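Local coordinates for protein glucokinase (Leishmania braziliensis MHOM/BR/75/M2904, PDB 6EDI) that probably binds D-glucose and ATP and transfers a phosphate group to the sugar, as glucokinases of the actin-like ATPase superfamily do, at residues D176-W187 against S386-V397; K249-Y257 against L284-K292. All coordinates share one frame; numbering follows the deposited sequence.

Contact 1. Residues D176-W187 against S386-V397; sequences DYFKVMWKGTQW and SRTTFLRQVSSV
W182 and F390 pack against each other where strand 178-182 runs antiparallel to strand 389-393. The pairing is regular at first: K179 and R392 form a hydrogen-bonded pair, with K179 N to R392 O at 2.8 Å. A classic beta bulge then breaks the register, because M181 and W182 both face F390. M181 N donates to F390 O at 2.8 Å from above the carbonyl plane, and W182 N adds a weak hydrogen bond to F390 O at 3.4 Å.

The side chain of W182 can be followed outward from CB. With CG between the backbone N and the carbonyl carbon (chi1 57°), the indole lies alongside F390, both side chains pointing the same way. CD1 passes T388 O; NE1 comes 3.3 Å from F390 CD1 and donates to a water that donates to T388 O; CE2 lies near F390 CB and CG; CZ2 stands over one face of the F390 ring, and beyond the segments the indole packs on V366, Q370 and L373 of helix 363-373. The five-membered ring and the phenyl ring are tilted by 30° and slid apart, with F390 CB over the indole face. Two large flat residues suit this buried face, covered too by helix 317-341, and the water gives the indole N-H its partner. M181 adds a flexible thioether, its SD 3.3 Å from R392 CG.

Past the bulge, G184 CA lies 3.2 Å from S386 O; since glycine has no side chain, the backbones approach closely here. G184 N donates to T389 OG1 at 2.9 Å. At the other end, S395 OG bonds D176 O, while Q393 CG lies over one face of F178. Strand 178-182 is held as an outermost strand of a six-stranded mixed sheet, consistent with an actin-like ATPase fold.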
loop_
_atom_site.group_PDB
_atom_site.type_symbol
_atom_site.label_atom_id
_atom_site.label_comp_id
_atom_site.label_asym_id
_atom_site.label_seq_id
_atom_site.Cartn_x
_atom_site.Cartn_y
_atom_site.Cartn_z
ATOM N N ASP A 176 26.478 2.551 -3.920
ATOM C CA ASP A 176 27.097 3.698 -4.590
ATOM C C ASP A 176 26.164 4.912 -4.639
ATOM O O ASP A 176 26.623 6.038 -4.785
ATOM C CB ASP A 176 27.569 3.321 -5.997
ATOM C CG ASP A 176 28.653 2.254 -5.985
ATOM O OD1 ASP A 176 29.737 2.506 -5.428
ATOM O OD2 ASP A 176 28.419 1.161 -6.534
ATOM N N TYR A 177 24.863 4.681 -4.484
ATOM C CA TYR A 177 23.871 5.738 -4.662
ATOM C C TYR A 177 23.117 6.077 -3.386
ATOM O O TYR A 177 22.505 7.143 -3.276
ATOM C CB TYR A 177 22.904 5.376 -5.800
ATOM C CG TYR A 177 23.598 5.353 -7.134
ATOM C CD1 TYR A 177 24.323 4.244 -7.533
ATOM C CD2 TYR A 177 23.563 6.450 -7.978
ATOM C CE1 TYR A 177 24.984 4.218 -8.742
ATOM C CE2 TYR A 177 24.228 6.437 -9.195
ATOM C CZ TYR A 177 24.940 5.318 -9.567
ATOM O OH TYR A 177 25.604 5.280 -10.779
ATOM N N PHE A 178 23.174 5.163 -2.423
ATOM C CA PHE A 178 22.430 5.294 -1.185
ATOM C C PHE A 178 23.321 4.963 0.003
ATOM O O PHE A 178 24.219 4.127 -0.112
ATOM C CB PHE A 178 21.202 4.371 -1.230
ATOM C CG PHE A 178 20.137 4.859 -2.164
ATOM C CD1 PHE A 178 20.194 4.578 -3.520
ATOM C CD2 PHE A 178 19.108 5.652 -1.689
ATOM C CE1 PHE A 178 19.217 5.045 -4.392
ATOM C CE2 PHE A 178 18.136 6.137 -2.553
ATOM C CZ PHE A 178 18.185 5.835 -3.905
ATOM N N LYS A 179 23.070 5.619 1.132
ATOM C CA LYS A 179 23.834 5.395 2.362
ATOM C C LYS A 179 22.877 5.045 3.482
ATOM O O LYS A 179 21.732 5.511 3.487
ATOM C CB LYS A 179 24.603 6.657 2.766
ATOM C CG LYS A 179 25.913 6.856 2.064
ATOM C CD LYS A 179 27.001 7.196 3.078
ATOM C CE LYS A 179 28.385 6.763 2.588
ATOM N NZ LYS A 179 29.308 6.422 3.724
ATOM N N VAL A 180 23.352 4.272 4.452
ATOM C CA VAL A 180 22.516 3.873 5.571
ATOM C C VAL A 180 22.380 5.006 6.561
ATOM O O VAL A 180 23.376 5.569 7.007
ATOM C CB VAL A 180 23.092 2.650 6.289
ATOM C CG1 VAL A 180 22.261 2.302 7.522
ATOM C CG2 VAL A 180 23.134 1.490 5.336
ATOM N N MET A 181 21.147 5.367 6.883
ATOM C CA MET A 181 20.932 6.301 7.976
ATOM C C MET A 181 21.023 5.526 9.287
ATOM O O MET A 181 21.752 5.919 10.207
ATOM C CB MET A 181 19.584 7.000 7.836
ATOM C CG MET A 181 19.491 7.833 6.589
ATOM S SD MET A 181 17.869 8.528 6.200
ATOM C CE MET A 181 17.434 9.255 7.782
ATOM N N TRP A 182 20.271 4.424 9.363
ATOM C CA TRP A 182 20.346 3.510 10.489
ATOM C C TRP A 182 19.809 2.126 10.143
ATOM O O TRP A 182 18.900 1.967 9.319
ATOM C CB TRP A 182 19.653 4.075 11.730
ATOM C CG TRP A 182 18.208 4.429 11.536
ATOM C CD1 TRP A 182 17.151 3.562 11.451
ATOM C CD2 TRP A 182 17.657 5.747 11.436
ATOM N NE1 TRP A 182 15.979 4.266 11.288
ATOM C CE2 TRP A 182 16.263 5.611 11.282
ATOM C CE3 TRP A 182 18.210 7.033 11.462
ATOM C CZ2 TRP A 182 15.414 6.715 11.153
ATOM C CZ3 TRP A 182 17.367 8.131 11.342
ATOM C CH2 TRP A 182 15.984 7.968 11.196
ATOM N N LYS A 183 20.393 1.121 10.773
ATOM C CA LYS A 183 20.056 -0.250 10.477
ATOM C C LYS A 183 18.935 -0.669 11.411
ATOM O O LYS A 183 18.988 -0.409 12.609
ATOM C CB LYS A 183 21.290 -1.123 10.662
ATOM C CG LYS A 183 21.063 -2.604 10.464
ATOM C CD LYS A 183 22.349 -3.369 10.733
ATOM C CE LYS A 183 22.048 -4.816 11.007
ATOM N NZ LYS A 183 23.281 -5.663 11.095
ATOM N N GLY A 184 17.906 -1.298 10.858
ATOM C CA GLY A 184 16.792 -1.767 11.663
ATOM C C GLY A 184 17.071 -3.094 12.335
ATOM O O GLY A 184 17.928 -3.859 11.900
ATOM N N THR A 185 16.319 -3.381 13.391
ATOM C CA THR A 185 16.513 -4.599 14.169
ATOM C C THR A 185 16.226 -5.875 13.388
ATOM O O THR A 185 16.668 -6.956 13.773
ATOM C CB THR A 185 15.589 -4.611 15.386
ATOM O OG1 THR A 185 14.254 -4.356 14.950
ATOM C CG2 THR A 185 15.987 -3.551 16.382
ATOM N N GLN A 186 15.458 -5.751 12.312
ATOM C CA GLN A 186 14.997 -6.905 11.553
ATOM C C GLN A 186 15.847 -7.175 10.318
ATOM O O GLN A 186 15.569 -8.115 9.562
ATOM C CB GLN A 186 13.543 -6.675 11.121
ATOM C CG GLN A 186 12.775 -7.945 10.758
ATOM C CD GLN A 186 11.350 -7.669 10.302
ATOM O OE1 GLN A 186 11.044 -6.601 9.779
ATOM N NE2 GLN A 186 10.470 -8.643 10.502
ATOM N N TRP A 187 16.863 -6.341 10.090
ATOM C CA TRP A 187 17.681 -6.478 8.883
ATOM C C TRP A 187 18.380 -7.836 8.800
ATOM O O TRP A 187 18.210 -8.560 7.813
ATOM C CB TRP A 187 18.717 -5.341 8.718
ATOM C CG TRP A 187 19.545 -5.618 7.485
ATOM C CD1 TRP A 187 20.810 -6.149 7.429
ATOM C CD2 TRP A 187 19.114 -5.459 6.132
ATOM N NE1 TRP A 187 21.195 -6.314 6.111
ATOM C CE2 TRP A 187 20.168 -5.896 5.298
ATOM C CE3 TRP A 187 17.942 -4.973 5.541
ATOM C CZ2 TRP A 187 20.078 -5.859 3.900
ATOM C CZ3 TRP A 187 17.849 -4.946 4.156
ATOM C CH2 TRP A 187 18.910 -5.382 3.350
ATOM N N SER A 386 11.374 0.472 14.681
ATOM C CA SER A 386 12.826 0.279 14.738
ATOM C C SER A 386 13.281 -0.979 13.994
ATOM O O SER A 386 14.481 -1.229 13.865
ATOM C CB SER A 386 13.292 0.225 16.192
ATOM O OG SER A 386 12.593 -0.779 16.896
ATOM N N ARG A 387 12.329 -1.765 13.500
ATOM C CA ARG A 387 12.664 -2.938 12.688
ATOM C C ARG A 387 13.221 -2.533 11.333
ATOM O O ARG A 387 13.919 -3.314 10.681
ATOM C CB ARG A 387 11.438 -3.824 12.479
ATOM C CG ARG A 387 10.819 -4.347 13.769
ATOM C CD ARG A 387 9.576 -5.155 13.451
ATOM N NE ARG A 387 8.944 -5.732 14.642
ATOM C CZ ARG A 387 7.908 -6.559 14.600
ATOM N NH1 ARG A 387 7.404 -6.911 13.427
ATOM N NH2 ARG A 387 7.380 -7.038 15.725
ATOM N N THR A 388 12.904 -1.306 10.921
ATOM C CA THR A 388 13.162 -0.835 9.559
ATOM C C THR A 388 14.520 -0.152 9.381
ATOM O O THR A 388 14.895 0.730 10.155
ATOM C CB THR A 388 12.019 0.111 9.090
ATOM O OG1 THR A 388 10.777 -0.606 9.113
ATOM C CG2 THR A 388 12.277 0.633 7.677
ATOM N N THR A 389 15.245 -0.572 8.346
ATOM C CA THR A 389 16.515 0.028 7.965
ATOM C C THR A 389 16.223 1.245 7.094
ATOM O O THR A 389 15.507 1.127 6.096
ATOM C CB THR A 389 17.366 -1.000 7.185
ATOM O OG1 THR A 389 17.715 -2.081 8.060
ATOM C CG2 THR A 389 18.633 -0.375 6.618
ATOM N N PHE A 390 16.748 2.415 7.475
ATOM C CA PHE A 390 16.542 3.638 6.690
ATOM C C PHE A 390 17.756 3.955 5.843
ATOM O O PHE A 390 18.894 3.805 6.297
ATOM C CB PHE A 390 16.230 4.845 7.574
ATOM C CG PHE A 390 14.768 4.995 7.910
ATOM C CD1 PHE A 390 14.081 3.979 8.563
ATOM C CD2 PHE A 390 14.089 6.158 7.586
ATOM C CE1 PHE A 390 12.736 4.126 8.877
ATOM C CE2 PHE A 390 12.762 6.322 7.896
ATOM C CZ PHE A 390 12.072 5.305 8.536
ATOM N N LEU A 391 17.491 4.357 4.605
ATOM C CA LEU A 391 18.534 4.713 3.644
ATOM C C LEU A 391 18.268 6.106 3.079
ATOM O O LEU A 391 17.128 6.564 3.058
ATOM C CB LEU A 391 18.587 3.697 2.493
ATOM C CG LEU A 391 18.731 2.206 2.793
ATOM C CD1 LEU A 391 18.786 1.445 1.477
ATOM C CD2 LEU A 391 19.974 1.917 3.626
ATOM N N ARG A 392 19.330 6.742 2.582
ATOM C CA ARG A 392 19.324 8.100 2.057
ATOM C C ARG A 392 20.032 8.127 0.720
ATOM O O ARG A 392 21.154 7.638 0.629
ATOM C CB ARG A 392 20.210 8.935 2.954
ATOM C CG ARG A 392 19.563 9.984 3.730
ATOM C CD ARG A 392 20.643 10.519 4.622
ATOM N NE ARG A 392 21.720 11.041 3.804
ATOM C CZ ARG A 392 23.002 10.977 4.128
ATOM N NH1 ARG A 392 23.358 10.418 5.268
ATOM N NH2 ARG A 392 23.911 11.485 3.313
ATOM N N GLN A 393 19.435 8.744 -0.294
ATOM C CA GLN A 393 20.143 8.935 -1.559
ATOM C C GLN A 393 21.294 9.930 -1.396
ATOM O O GLN A 393 21.118 10.988 -0.798
ATOM C CB GLN A 393 19.191 9.431 -2.650
ATOM C CG GLN A 393 19.806 9.301 -4.034
ATOM C CD GLN A 393 18.896 9.750 -5.149
ATOM O OE1 GLN A 393 17.705 9.990 -4.941
ATOM N NE2 GLN A 393 19.465 9.892 -6.355
ATOM N N VAL A 394 22.466 9.596 -1.946
ATOM C CA VAL A 394 23.623 10.494 -1.890
ATOM C C VAL A 394 24.171 10.875 -3.261
ATOM O O VAL A 394 24.866 11.887 -3.389
ATOM C CB VAL A 394 24.761 9.915 -1.030
ATOM C CG1 VAL A 394 24.304 9.745 0.410
ATOM C CG2 VAL A 394 25.254 8.580 -1.600
ATOM N N SER A 395 23.895 10.062 -4.281
ATOM C CA SER A 395 24.419 10.331 -5.625
ATOM C C SER A 395 23.267 10.526 -6.593
ATOM O O SER A 395 22.347 9.697 -6.648
ATOM C CB SER A 395 25.293 9.171 -6.129
ATOM O OG SER A 395 26.188 8.687 -5.139
ATOM N N SER A 396 23.313 11.606 -7.364
ATOM C CA SER A 396 22.273 11.872 -8.349
ATOM C C SER A 396 22.322 10.837 -9.465
ATOM O O SER A 396 23.377 10.272 -9.756
ATOM C CB SER A 396 22.428 13.279 -8.925
ATOM O OG SER A 396 22.151 14.243 -7.930
ATOM N N VAL A 397 21.175 10.582 -10.081
ATOM C CA VAL A 397 21.078 9.560 -11.119
ATOM C C VAL A 397 19.727 9.689 -11.779
ATOM O O VAL A 397 18.804 10.240 -11.188
ATOM C CB VAL A 397 21.283 8.135 -10.541
ATOM C CG1 VAL A 397 20.079 7.689 -9.719
ATOM C CG2 VAL A 397 21.571 7.142 -11.660
HETATM O O HOH W 1 13.850 2.347 11.910
HETATM O O HOH W 2 8.117 -6.460 10.743
#

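Contact 2. Residues K249-Y257 against L284-K292; sequences KYVQALAGY and LEFNYAYAK
F286 of helix 284-292 is a knob in a hole made by Y250, A253, L254 and Y257 of helix 249-257, and with Y250, Y257 and Y290 it builds an aromatic cluster between two helices that cross at 122°. The segment axes stay 11.5 Å apart, a separation bridged by the rings of F286, Y250, Y257 and Y290. The phenyl of F286 extends across it because CG lies opposite the backbone N (chi1 175°). Its CD1 then stands over one face of Y257, 3.5 Å from Y257 CG, while L254 CD1 rests over a face of F286 and A253 CB meets its edge. Alanine suits that place, since a methyl lets both F286 and Y290 come close to the helix.

Y250 takes the same extended first torsion and turns its edge to the face of Y290: CD1 lies over the centre of that ring, a T-shaped pair with planes at 78°. Next to CD1, Y250 CE1 approaches F286 CE2 at 3.4 Å. Y290 points toward helix 249-257, with Y290 CE1 3.8 Å from A253 CB.

The hydroxyl of Y250 donates to N287 OD1 at 2.5 Å, on a lone pair in the carbonyl plane. The amide of N287 also donates from ND2 to A322 O, which helps fix its rotation. Y250 OH accepts from a water to which N287 ND2 donates at 2.8 Å.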
loop_
_atom_site.group_PDB
_atom_site.type_symbol
_atom_site.label_atom_id
_atom_site.label_comp_id
_atom_site.label_asym_id
_atom_site.label_seq_id
_atom_site.Cartn_x
_atom_site.Cartn_y
_atom_site.Cartn_z
ATOM N N LYS A 249 1.112 23.544 18.344
ATOM C CA LYS A 249 1.101 24.950 17.973
ATOM C C LYS A 249 1.620 25.103 16.541
ATOM O O LYS A 249 1.085 25.893 15.765
ATOM C CB LYS A 249 1.950 25.787 18.939
ATOM C CG LYS A 249 1.401 25.880 20.374
ATOM C CD LYS A 249 -0.075 26.286 20.413
ATOM C CE LYS A 249 -0.495 26.790 21.800
ATOM N NZ LYS A 249 0.005 28.170 22.096
ATOM N N TYR A 250 2.645 24.326 16.198
ATOM C CA TYR A 250 3.196 24.339 14.842
ATOM C C TYR A 250 2.208 23.830 13.804
ATOM O O TYR A 250 2.035 24.461 12.753
ATOM C CB TYR A 250 4.503 23.555 14.735
ATOM C CG TYR A 250 4.965 23.441 13.288
ATOM C CD1 TYR A 250 5.526 24.535 12.623
ATOM C CD2 TYR A 250 4.793 22.266 12.578
ATOM C CE1 TYR A 250 5.934 24.444 11.287
ATOM C CE2 TYR A 250 5.201 22.163 11.243
ATOM C CZ TYR A 250 5.768 23.248 10.611
ATOM O OH TYR A 250 6.154 23.124 9.294
ATOM N N VAL A 251 1.566 22.693 14.082
ATOM C CA VAL A 251 0.602 22.157 13.138
ATOM C C VAL A 251 -0.515 23.166 12.949
ATOM O O VAL A 251 -0.985 23.406 11.830
ATOM C CB VAL A 251 0.024 20.791 13.590
ATOM C CG1 VAL A 251 -0.968 20.287 12.558
ATOM C CG2 VAL A 251 1.148 19.759 13.815
ATOM N N GLN A 252 -0.933 23.769 14.061
ATOM C CA GLN A 252 -1.958 24.805 14.022
ATOM C C GLN A 252 -1.558 25.957 13.101
ATOM O O GLN A 252 -2.349 26.419 12.260
ATOM C CB GLN A 252 -2.208 25.364 15.426
ATOM C CG GLN A 252 -3.306 26.430 15.452
ATOM C CD GLN A 252 -4.638 25.902 14.940
ATOM O OE1 GLN A 252 -5.416 25.300 15.690
ATOM N NE2 GLN A 252 -4.902 26.115 13.662
ATOM N N ALA A 253 -0.333 26.434 13.271
ATOM C CA ALA A 253 0.128 27.570 12.472
ATOM C C ALA A 253 0.231 27.172 11.007
ATOM O O ALA A 253 -0.090 27.964 10.117
ATOM C CB ALA A 253 1.459 28.096 12.992
ATOM N N LEU A 254 0.680 25.939 10.758
ATOM C CA LEU A 254 0.806 25.446 9.382
ATOM C C LEU A 254 -0.567 25.375 8.715
ATOM O O LEU A 254 -0.738 25.800 7.581
ATOM C CB LEU A 254 1.503 24.073 9.345
ATOM C CG LEU A 254 1.718 23.491 7.947
ATOM C CD1 LEU A 254 2.565 24.462 7.116
ATOM C CD2 LEU A 254 2.366 22.101 7.989
ATOM N N ALA A 255 -1.540 24.859 9.454
ATOM C CA ALA A 255 -2.916 24.731 8.982
ATOM C C ALA A 255 -3.520 26.083 8.592
ATOM O O ALA A 255 -4.144 26.218 7.532
ATOM C CB ALA A 255 -3.766 24.078 10.061
ATOM N N GLY A 256 -3.360 27.066 9.468
ATOM C CA GLY A 256 -3.874 28.404 9.210
ATOM C C GLY A 256 -3.183 29.045 8.027
ATOM O O GLY A 256 -3.809 29.733 7.210
ATOM N N TYR A 257 -1.877 28.818 7.937
ATOM C CA TYR A 257 -1.087 29.288 6.803
ATOM C C TYR A 257 -1.575 28.673 5.501
ATOM O O TYR A 257 -1.751 29.371 4.516
ATOM C CB TYR A 257 0.381 28.948 7.033
ATOM C CG TYR A 257 1.326 29.378 5.920
ATOM C CD1 TYR A 257 1.608 30.722 5.698
ATOM C CD2 TYR A 257 1.968 28.436 5.129
ATOM C CE1 TYR A 257 2.484 31.120 4.705
ATOM C CE2 TYR A 257 2.848 28.819 4.126
ATOM C CZ TYR A 257 3.096 30.168 3.918
ATOM O OH TYR A 257 3.972 30.563 2.929
ATOM N N LEU A 284 9.494 24.427 4.124
ATOM C CA LEU A 284 10.796 24.898 4.594
ATOM C C LEU A 284 10.800 26.429 4.709
ATOM O O LEU A 284 11.303 26.999 5.689
ATOM C CB LEU A 284 11.926 24.434 3.676
ATOM C CG LEU A 284 13.280 24.961 4.159
ATOM C CD1 LEU A 284 13.568 24.450 5.576
ATOM C CD2 LEU A 284 14.391 24.583 3.204
ATOM N N GLU A 285 10.205 27.076 3.718
ATOM C CA GLU A 285 10.064 28.532 3.735
ATOM C C GLU A 285 9.188 29.002 4.897
ATOM O O GLU A 285 9.476 30.028 5.524
ATOM C CB GLU A 285 9.526 29.028 2.393
ATOM C CG GLU A 285 10.491 28.706 1.244
ATOM C CD GLU A 285 10.001 29.134 -0.120
ATOM O OE1 GLU A 285 8.897 29.709 -0.208
ATOM O OE2 GLU A 285 10.732 28.884 -1.105
ATOM N N PHE A 286 8.131 28.244 5.195
ATOM C CA PHE A 286 7.294 28.556 6.343
ATOM C C PHE A 286 8.060 28.344 7.641
ATOM O O PHE A 286 7.942 29.131 8.592
ATOM C CB PHE A 286 6.029 27.696 6.352
ATOM C CG PHE A 286 5.191 27.891 7.576
ATOM C CD1 PHE A 286 4.303 28.956 7.655
ATOM C CD2 PHE A 286 5.302 27.025 8.656
ATOM C CE1 PHE A 286 3.529 29.159 8.792
ATOM C CE2 PHE A 286 4.532 27.208 9.795
ATOM C CZ PHE A 286 3.641 28.282 9.865
ATOM N N ASN A 287 8.822 27.258 7.690
ATOM C CA ASN A 287 9.606 26.949 8.874
ATOM C C ASN A 287 10.574 28.061 9.239
ATOM O O ASN A 287 10.768 28.380 10.418
ATOM C CB ASN A 287 10.336 25.629 8.691
ATOM C CG ASN A 287 9.425 24.440 8.935
ATOM O OD1 ASN A 287 8.217 24.613 9.129
ATOM N ND2 ASN A 287 9.995 23.233 8.919
ATOM N N TYR A 288 11.158 28.667 8.217
ATOM C CA TYR A 288 12.112 29.746 8.431
ATOM C C TYR A 288 11.454 30.938 9.114
ATOM O O TYR A 288 11.940 31.421 10.135
ATOM C CB TYR A 288 12.748 30.179 7.113
ATOM C CG TYR A 288 13.865 31.180 7.314
ATOM C CD1 TYR A 288 15.048 30.808 7.945
ATOM C CD2 TYR A 288 13.735 32.492 6.883
ATOM C CE1 TYR A 288 16.077 31.719 8.135
ATOM C CE2 TYR A 288 14.758 33.409 7.066
ATOM C CZ TYR A 288 15.924 33.018 7.692
ATOM O OH TYR A 288 16.940 33.941 7.872
ATOM N N ALA A 289 10.352 31.405 8.545
ATOM C CA ALA A 289 9.570 32.465 9.167
ATOM C C ALA A 289 9.205 32.069 10.591
ATOM O O ALA A 289 9.486 32.807 11.539
ATOM C CB ALA A 289 8.333 32.763 8.352
ATOM N N TYR A 290 8.619 30.883 10.741
ATOM C CA TYR A 290 8.166 30.398 12.040
ATOM C C TYR A 290 9.277 30.426 13.092
ATOM O O TYR A 290 9.018 30.709 14.258
ATOM C CB TYR A 290 7.557 28.991 11.902
ATOM C CG TYR A 290 6.865 28.461 13.152
ATOM C CD1 TYR A 290 5.546 28.797 13.439
ATOM C CD2 TYR A 290 7.522 27.598 14.023
ATOM C CE1 TYR A 290 4.909 28.303 14.571
ATOM C CE2 TYR A 290 6.895 27.101 15.150
ATOM C CZ TYR A 290 5.592 27.460 15.417
ATOM O OH TYR A 290 4.964 26.969 16.535
ATOM N N ALA A 291 10.515 30.154 12.686
ATOM C CA ALA A 291 11.617 30.085 13.654
ATOM C C ALA A 291 12.191 31.466 13.986
ATOM O O ALA A 291 12.776 31.660 15.050
ATOM C CB ALA A 291 12.715 29.163 13.164
ATOM N N LYS A 292 12.060 32.404 13.056
ATOM C CA LYS A 292 12.569 33.764 13.272
ATOM C C LYS A 292 11.609 34.580 14.120
ATOM O O LYS A 292 11.983 35.146 15.152
ATOM C CB LYS A 292 12.814 34.480 11.941
ATOM C CG LYS A 292 14.284 34.523 11.541
ATOM C CD LYS A 292 14.567 35.558 10.453
ATOM C CE LYS A 292 14.394 36.983 10.957
ATOM N NZ LYS A 292 14.851 37.993 9.956
HETATM O O HOH W 3 8.170 21.158 9.424
#

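The centres of contact 1 and contact 2 lie 29 Å apart, and their nearest atoms are separated by about 15 Å, so the two do not touch. Along the chain contact 2 is nested within contact 1: residues 176-187 come first, then the helices at 249-257 and 284-292, and finally 386-397. Contact 1 thus closes a long loop in the chain at the edge of a mixed sheet, while contact 2 joins two helices farther from the chain centre. Helix 317-341 connects them, packing on F390 at one site and on Y250, N287 and Y290 at the other. Near contact 2, V251 and Q252 pack on W242 of the second subunit, placing helix 245-259 at the subunit contact.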